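Side-chain contacts in fructose-2,6-bisphosphatase TIGAR B (Danio rerio, PDB 3E9D), which probably hydrolyses fructose-2,6-bisphosphate, and fructose-1,6-bisphosphate as well, and so restrains glycolysis in favour of the pentose phosphate pathway: residues Ala66-Ile69 and Leu70-Leu74; Val162-Leu166 and Ala167-Ala171; Glu96-Pro99 and Lys100-Lys104. One frame throughout, in Å; residues are numbered along the deposited sequence.

All three contacts are local, each in one unbroken stretch. Along the chain interaction 1 comes first, then 3, then 2. Interaction 1 lies toward the C-terminal end of helix 60-71, which packs against the mixed sheet of the histidine phosphatase fold. Interaction 3 lies where the chain enters helix 100-110, its centre about 32 Å from that of interaction 1. Interaction 2 shapes a loop ahead of strand 177-182 and rests on strand 233-246. Its centre is about 20 Å from that of interaction 1 and 37 Å from that of interaction 3. Two contacts lie near the catalytic H11, the side chains of A66 and K100 about 8 and 9 Å from its own; interaction 2 is a distant surface loop.

Interaction 1: residues Ala66-Ile69 and Leu70-Leu74; sequences AEII and LGNNL
Successive i to i-4 backbone bonds run from L70 N to A66 O (3.0 Å) and from G71 N to E67 O (2.9 Å), and N72 N continues the series to I68 O. The side chain of N72 adds a further bond. Its ND2 donates to I68 O at 2.8 Å, with a nearly straight N-H...O angle of 166°. The acceptor lies close to the plane of the N72 amide. The backbone N of N72 binds the same oxygen at 3.1 Å. The two donors come from opposite faces of the carbonyl plane, so I68 O is gripped twice. With N72 CG beside its own backbone N (chi1 -82°), the amide turns back along the helix. I68 and N72 therefore lie side by side, and I68 CG2 touches N72 ND2 at 3.6 Å. Beyond this pair, I68 packs on A39 and A40 of helix 33-45.

I69 O is used differently. A water donates to it at 2.8 Å and accepts from N73 ND2 at 3.2 Å, bridging I69 to N73. N73 ND2 also binds L49 O, while N73 OD1 takes H75 N and S76 OG. The buried amide is thus held at both ends. On the sheet side, A66 and L70 pack on M81, and L70 CB lies 3.5 Å from A66 O.

Toward the C-terminal end of helix 60-71, then, an asparagine side chain bonds back to the carbonyl four residues earlier. The arrangement lies on the helix of the beta-alpha-beta unit formed by strand 53-56, helix 60-71 and strand 81-83.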
loop_
_atom_site.group_PDB
_atom_site.type_symbol
_atom_site.label_atom_id
_atom_site.label_comp_id
_atom_site.label_asym_id
_atom_site.label_seq_id
_atom_site.Cartn_x
_atom_site.Cartn_y
_atom_site.Cartn_z
ATOM N N ALA A 66 6.186 -8.236 5.890
ATOM C CA ALA A 66 7.326 -7.769 5.102
ATOM C C ALA A 66 8.527 -8.709 5.252
ATOM O O ALA A 66 9.220 -9.006 4.264
ATOM C CB ALA A 66 7.699 -6.350 5.488
ATOM N N GLU A 67 8.772 -9.182 6.479
ATOM C CA GLU A 67 9.917 -10.053 6.731
ATOM C C GLU A 67 9.765 -11.378 5.963
ATOM O O GLU A 67 10.726 -11.912 5.419
ATOM C CB GLU A 67 10.085 -10.344 8.219
ATOM C CG GLU A 67 10.596 -9.164 9.029
ATOM C CD GLU A 67 10.571 -9.438 10.528
ATOM O OE1 GLU A 67 9.685 -10.200 10.994
ATOM O OE2 GLU A 67 11.426 -8.871 11.245
ATOM N N ILE A 68 8.548 -11.900 5.946
ATOM C CA ILE A 68 8.274 -13.168 5.268
ATOM C C ILE A 68 8.357 -12.999 3.758
ATOM O O ILE A 68 8.866 -13.868 3.054
ATOM C CB ILE A 68 6.927 -13.759 5.717
ATOM C CG1 ILE A 68 7.071 -14.290 7.153
ATOM C CG2 ILE A 68 6.487 -14.921 4.799
ATOM C CD1 ILE A 68 5.749 -14.347 7.917
ATOM N N ILE A 69 7.880 -11.872 3.253
ATOM C CA ILE A 69 7.969 -11.616 1.829
ATOM C C ILE A 69 9.440 -11.527 1.388
ATOM O O ILE A 69 9.834 -12.127 0.385
ATOM C CB ILE A 69 7.151 -10.359 1.436
ATOM C CG1 ILE A 69 5.636 -10.696 1.498
ATOM C CG2 ILE A 69 7.554 -9.867 0.060
ATOM C CD1 ILE A 69 4.720 -9.469 1.461
ATOM N N LEU A 70 10.247 -10.810 2.157
ATOM C CA LEU A 70 11.661 -10.648 1.804
ATOM C C LEU A 70 12.440 -11.955 2.008
ATOM O O LEU A 70 13.280 -12.278 1.210
ATOM C CB LEU A 70 12.300 -9.507 2.582
ATOM C CG LEU A 70 11.898 -8.103 2.109
ATOM C CD1 LEU A 70 12.400 -7.098 3.135
ATOM C CD2 LEU A 70 12.462 -7.790 0.720
ATOM N N GLY A 71 12.119 -12.713 3.054
ATOM C CA GLY A 71 12.758 -14.023 3.254
ATOM C C GLY A 71 12.544 -14.979 2.096
ATOM O O GLY A 71 13.413 -15.791 1.782
ATOM N N ASN A 72 11.374 -14.883 1.464
ATOM C CA ASN A 72 11.043 -15.704 0.293
ATOM C C ASN A 72 11.581 -15.167 -1.039
ATOM O O ASN A 72 11.514 -15.845 -2.072
ATOM C CB ASN A 72 9.533 -15.859 0.211
ATOM C CG ASN A 72 9.023 -16.944 1.122
ATOM O OD1 ASN A 72 9.084 -18.125 0.787
ATOM N ND2 ASN A 72 8.528 -16.555 2.287
ATOM N N ASN A 73 12.120 -13.951 -1.014
ATOM C CA ASN A 73 12.560 -13.296 -2.240
ATOM C C ASN A 73 13.948 -13.750 -2.674
ATOM O O ASN A 73 14.840 -13.923 -1.840
ATOM C CB ASN A 73 12.568 -11.785 -2.031
ATOM C CG ASN A 73 12.687 -11.029 -3.326
ATOM O OD1 ASN A 73 13.788 -10.711 -3.748
ATOM N ND2 ASN A 73 11.560 -10.762 -3.977
ATOM N N LEU A 74 14.136 -13.920 -3.972
ATOM C CA LEU A 74 15.400 -14.430 -4.511
ATOM C C LEU A 74 16.410 -13.332 -4.880
ATOM O O LEU A 74 17.545 -13.643 -5.264
ATOM C CB LEU A 74 15.129 -15.312 -5.741
ATOM C CG LEU A 74 14.232 -16.539 -5.525
ATOM C CD1 LEU A 74 13.953 -17.257 -6.838
ATOM C CD2 LEU A 74 14.883 -17.489 -4.532
HETATM O O HOH W 1 9.239 -12.196 -2.369
#

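Interaction 2: residues Val162-Leu166 and Ala167-Ala171; sequences VIAGL and ADDGA
D169 reaches back to the backbone N-H groups of A164, G165 and L166, within a loop that makes a type I turn at L166-D169 and a type II turn at D168-A171. The carboxylate is the tight part. Its OD1 takes A164 N at 2.8 Å and L166 N at 3.1 Å. Both donors stand well out of the carboxylate plane, on opposite faces. OD2 adds weak bonds from G165 N and L166 N, and forms a salt bridge with R246 of strand 233-246. The N-H groups and the arginine would probably stabilise the negative charge. An asparagine here would probably weaken the hold on R246 and leave at least one of these N-H groups without its acceptor.

I163 crosses the D169 side chain at about a right angle, with I163 CG2 3.5 Å from D169 OD2, and packs on V242. The solvent side is looser. V162, A164 and L166 are exposed, and L166 CB lies 3.7 Å from D168 OD1. Backbone bonds close the frame. G170 N donates to V162 O, and D169 N meets L166 O at 3.1 Å from above the carbonyl plane.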
loop_
_atom_site.group_PDB
_atom_site.type_symbol
_atom_site.label_atom_id
_atom_site.label_comp_id
_atom_site.label_asym_id
_atom_site.label_seq_id
_atom_site.Cartn_x
_atom_site.Cartn_y
_atom_site.Cartn_z
ATOM N N VAL A 162 2.122 -3.725 -19.912
ATOM C CA VAL A 162 1.783 -5.099 -20.250
ATOM C C VAL A 162 1.279 -5.795 -18.997
ATOM O O VAL A 162 2.007 -5.939 -18.013
ATOM C CB VAL A 162 2.984 -5.855 -20.860
ATOM C CG1 VAL A 162 2.633 -7.324 -21.093
ATOM C CG2 VAL A 162 3.435 -5.183 -22.184
ATOM N N ILE A 163 0.024 -6.206 -19.041
ATOM C CA ILE A 163 -0.639 -6.841 -17.912
ATOM C C ILE A 163 -1.071 -8.210 -18.395
ATOM O O ILE A 163 -2.038 -8.336 -19.152
ATOM C CB ILE A 163 -1.857 -6.016 -17.421
ATOM C CG1 ILE A 163 -1.400 -4.637 -16.942
ATOM C CG2 ILE A 163 -2.593 -6.744 -16.289
ATOM C CD1 ILE A 163 -2.464 -3.602 -16.911
ATOM N N ALA A 164 -0.328 -9.228 -17.984
ATOM C CA ALA A 164 -0.568 -10.586 -18.441
ATOM C C ALA A 164 -1.111 -11.457 -17.312
ATOM O O ALA A 164 -1.272 -12.659 -17.490
ATOM C CB ALA A 164 0.724 -11.185 -18.997
ATOM N N GLY A 165 -1.389 -10.851 -16.159
ATOM C CA GLY A 165 -1.840 -11.591 -14.977
ATOM C C GLY A 165 -0.686 -12.275 -14.266
ATOM O O GLY A 165 -0.871 -13.328 -13.664
ATOM N N LEU A 166 0.507 -11.683 -14.353
ATOM C CA LEU A 166 1.708 -12.232 -13.725
ATOM C C LEU A 166 2.272 -11.250 -12.694
ATOM O O LEU A 166 1.935 -10.071 -12.711
ATOM C CB LEU A 166 2.782 -12.554 -14.769
ATOM C CG LEU A 166 2.358 -13.428 -15.956
ATOM C CD1 LEU A 166 3.515 -13.593 -16.935
ATOM C CD2 LEU A 166 1.813 -14.778 -15.477
ATOM N N ALA A 167 3.130 -11.756 -11.811
ATOM C CA ALA A 167 3.671 -10.965 -10.703
ATOM C C ALA A 167 4.451 -9.724 -11.159
ATOM O O ALA A 167 4.492 -8.746 -10.439
ATOM C CB ALA A 167 4.512 -11.833 -9.767
ATOM N N ASP A 168 5.058 -9.777 -12.344
ATOM C CA ASP A 168 5.813 -8.631 -12.855
ATOM C C ASP A 168 5.013 -7.658 -13.746
ATOM O O ASP A 168 5.612 -6.765 -14.350
ATOM C CB ASP A 168 7.128 -9.073 -13.548
ATOM C CG ASP A 168 6.895 -9.878 -14.834
ATOM O OD1 ASP A 168 5.759 -10.354 -15.095
ATOM O OD2 ASP A 168 7.875 -10.036 -15.602
ATOM N N ASP A 169 3.686 -7.813 -13.814
ATOM C CA ASP A 169 2.857 -6.908 -14.630
ATOM C C ASP A 169 3.227 -5.433 -14.419
ATOM O O ASP A 169 3.289 -4.943 -13.283
ATOM C CB ASP A 169 1.356 -7.086 -14.361
ATOM C CG ASP A 169 0.778 -8.385 -14.952
ATOM O OD1 ASP A 169 1.435 -9.062 -15.782
ATOM O OD2 ASP A 169 -0.346 -8.738 -14.555
ATOM N N GLY A 170 3.473 -4.736 -15.524
ATOM C CA GLY A 170 3.719 -3.294 -15.504
ATOM C C GLY A 170 5.106 -2.904 -15.039
ATOM O O GLY A 170 5.453 -1.721 -15.033
ATOM N N ALA A 171 5.911 -3.884 -14.642
ATOM C CA ALA A 171 7.238 -3.581 -14.100
ATOM C C ALA A 171 8.356 -4.287 -14.863
ATOM O O ALA A 171 9.516 -4.259 -14.442
ATOM C CB ALA A 171 7.300 -3.901 -12.595
#

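Interaction 3: residues Glu96-Pro99 and Lys100-Lys104; sequences EGRP and KEHLK
R98 lays its guanidinium flat on the imidazole ring of H102, with centres 3.5 Å apart and planes only 17° from parallel. H102 NE2 sits over the centre of the guanidinium, and R98 NH1 over the ring. The closest atoms are R98 NH2 and H102 CE1, at 3.3 Å. No hydrogen bond joins the two groups. The stack works through face contact, of cation-pi type if the ring is neutral. The aliphatic part of the arginine joins in, with R98 CB 3.7 Å from H102 CD2.

Torsions bring the groups together. The R98 chain bends at chi2 (-76°) and again at chi3, which folds the guanidinium over the ring. H102 CG lies opposite its own backbone N (chi1 174°), which swings the ring back toward R98.

The backbone bonding is consistent with this spacing. H102 N donates to P99 O at 2.8 Å, from well above the carbonyl plane. This is an i to i-3 bond, where the chain enters the helix. H102 CB is 3.2 Å from P99 O.

Farther out, backbone bonds tie G97 and R98 to L22 and K100 to K20. The K100 side chain comes to about 5 Å from a phosphate ion, probably from the crystallisation liquor, and to about 7 Å from the side chain of E89, the inferred proton donor/acceptor. The contact lies at the surface, where the loop after strand 81-83 enters helix 100-110, and L103 packs that helix on L22, A95, Y117 and P119.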
loop_
_atom_site.group_PDB
_atom_site.type_symbol
_atom_site.label_atom_id
_atom_site.label_comp_id
_atom_site.label_asym_id
_atom_site.label_seq_id
_atom_site.Cartn_x
_atom_site.Cartn_y
_atom_site.Cartn_z
ATOM N N GLU A 96 -11.430 0.751 18.805
ATOM C CA GLU A 96 -10.433 -0.267 18.497
ATOM C C GLU A 96 -10.599 -1.490 19.392
ATOM O O GLU A 96 -10.789 -1.361 20.605
ATOM C CB GLU A 96 -9.018 0.291 18.624
ATOM C CG GLU A 96 -7.950 -0.685 18.144
ATOM C CD GLU A 96 -6.536 -0.115 18.170
ATOM O OE1 GLU A 96 -6.316 0.972 18.752
ATOM O OE2 GLU A 96 -5.643 -0.773 17.607
ATOM N N GLY A 97 -10.529 -2.674 18.795
ATOM C CA GLY A 97 -10.719 -3.913 19.554
ATOM C C GLY A 97 -12.170 -4.305 19.758
ATOM O O GLY A 97 -12.450 -5.358 20.320
ATOM N N ARG A 98 -13.092 -3.459 19.310
ATOM C CA ARG A 98 -14.520 -3.754 19.350
ATOM C C ARG A 98 -14.931 -4.294 17.997
ATOM O O ARG A 98 -14.288 -3.990 17.005
ATOM C CB ARG A 98 -15.352 -2.491 19.624
ATOM C CG ARG A 98 -14.977 -1.689 20.849
ATOM C CD ARG A 98 -15.453 -2.353 22.098
ATOM N NE ARG A 98 -16.279 -1.449 22.891
ATOM C CZ ARG A 98 -17.600 -1.555 23.020
ATOM N NH1 ARG A 98 -18.263 -2.535 22.411
ATOM N NH2 ARG A 98 -18.263 -0.680 23.769
ATOM N N PRO A 99 -16.024 -5.082 17.948
ATOM C CA PRO A 99 -16.538 -5.564 16.676
ATOM C C PRO A 99 -16.687 -4.402 15.723
ATOM O O PRO A 99 -17.107 -3.328 16.145
ATOM C CB PRO A 99 -17.922 -6.103 17.049
ATOM C CG PRO A 99 -17.774 -6.562 18.446
ATOM C CD PRO A 99 -16.798 -5.608 19.095
ATOM N N LYS A 100 -16.314 -4.599 14.464
ATOM C CA LYS A 100 -16.578 -3.621 13.406
ATOM C C LYS A 100 -18.053 -3.177 13.400
ATOM O O LYS A 100 -18.383 -2.074 12.960
ATOM C CB LYS A 100 -16.214 -4.203 12.041
ATOM C CG LYS A 100 -14.721 -4.383 11.779
ATOM C CD LYS A 100 -14.522 -5.163 10.488
ATOM C CE LYS A 100 -13.074 -5.162 10.048
ATOM N NZ LYS A 100 -12.783 -4.004 9.173
ATOM N N GLU A 101 -18.932 -4.046 13.899
ATOM C CA GLU A 101 -20.359 -3.739 14.011
ATOM C C GLU A 101 -20.654 -2.676 15.065
ATOM O O GLU A 101 -21.627 -1.937 14.944
ATOM C CB GLU A 101 -21.159 -5.011 14.320
ATOM C CG GLU A 101 -21.115 -6.023 13.183
ATOM C CD GLU A 101 -21.380 -5.369 11.829
ATOM O OE1 GLU A 101 -22.541 -4.951 11.599
ATOM O OE2 GLU A 101 -20.429 -5.268 11.011
ATOM N N HIS A 102 -19.823 -2.627 16.104
ATOM C CA HIS A 102 -19.954 -1.621 17.146
ATOM C C HIS A 102 -19.710 -0.216 16.577
ATOM O O HIS A 102 -20.413 0.729 16.934
ATOM C CB HIS A 102 -19.021 -1.932 18.320
ATOM C CG HIS A 102 -18.995 -0.867 19.372
ATOM N ND1 HIS A 102 -20.062 -0.624 20.212
ATOM C CD2 HIS A 102 -18.032 0.019 19.719
ATOM C CE1 HIS A 102 -19.755 0.365 21.032
ATOM N NE2 HIS A 102 -18.530 0.773 20.754
ATOM N N LEU A 103 -18.736 -0.096 15.675
ATOM C CA LEU A 103 -18.463 1.175 15.000
ATOM C C LEU A 103 -19.680 1.685 14.226
ATOM O O LEU A 103 -19.969 2.889 14.237
ATOM C CB LEU A 103 -17.240 1.068 14.079
ATOM C CG LEU A 103 -16.738 2.371 13.430
ATOM C CD1 LEU A 103 -16.365 3.426 14.469
ATOM C CD2 LEU A 103 -15.564 2.129 12.476
ATOM N N LYS A 104 -20.385 0.761 13.567
ATOM C CA LYS A 104 -21.625 1.071 12.840
ATOM C C LYS A 104 -22.724 1.561 13.787
ATOM O O LYS A 104 -23.436 2.512 13.477
ATOM C CB LYS A 104 -22.109 -0.149 12.050
ATOM C CG LYS A 104 -21.102 -0.694 11.046
ATOM C CD LYS A 104 -21.744 -1.702 10.084
ATOM C CE LYS A 104 -20.852 -1.959 8.870
ATOM N NZ LYS A 104 -21.491 -2.898 7.888
#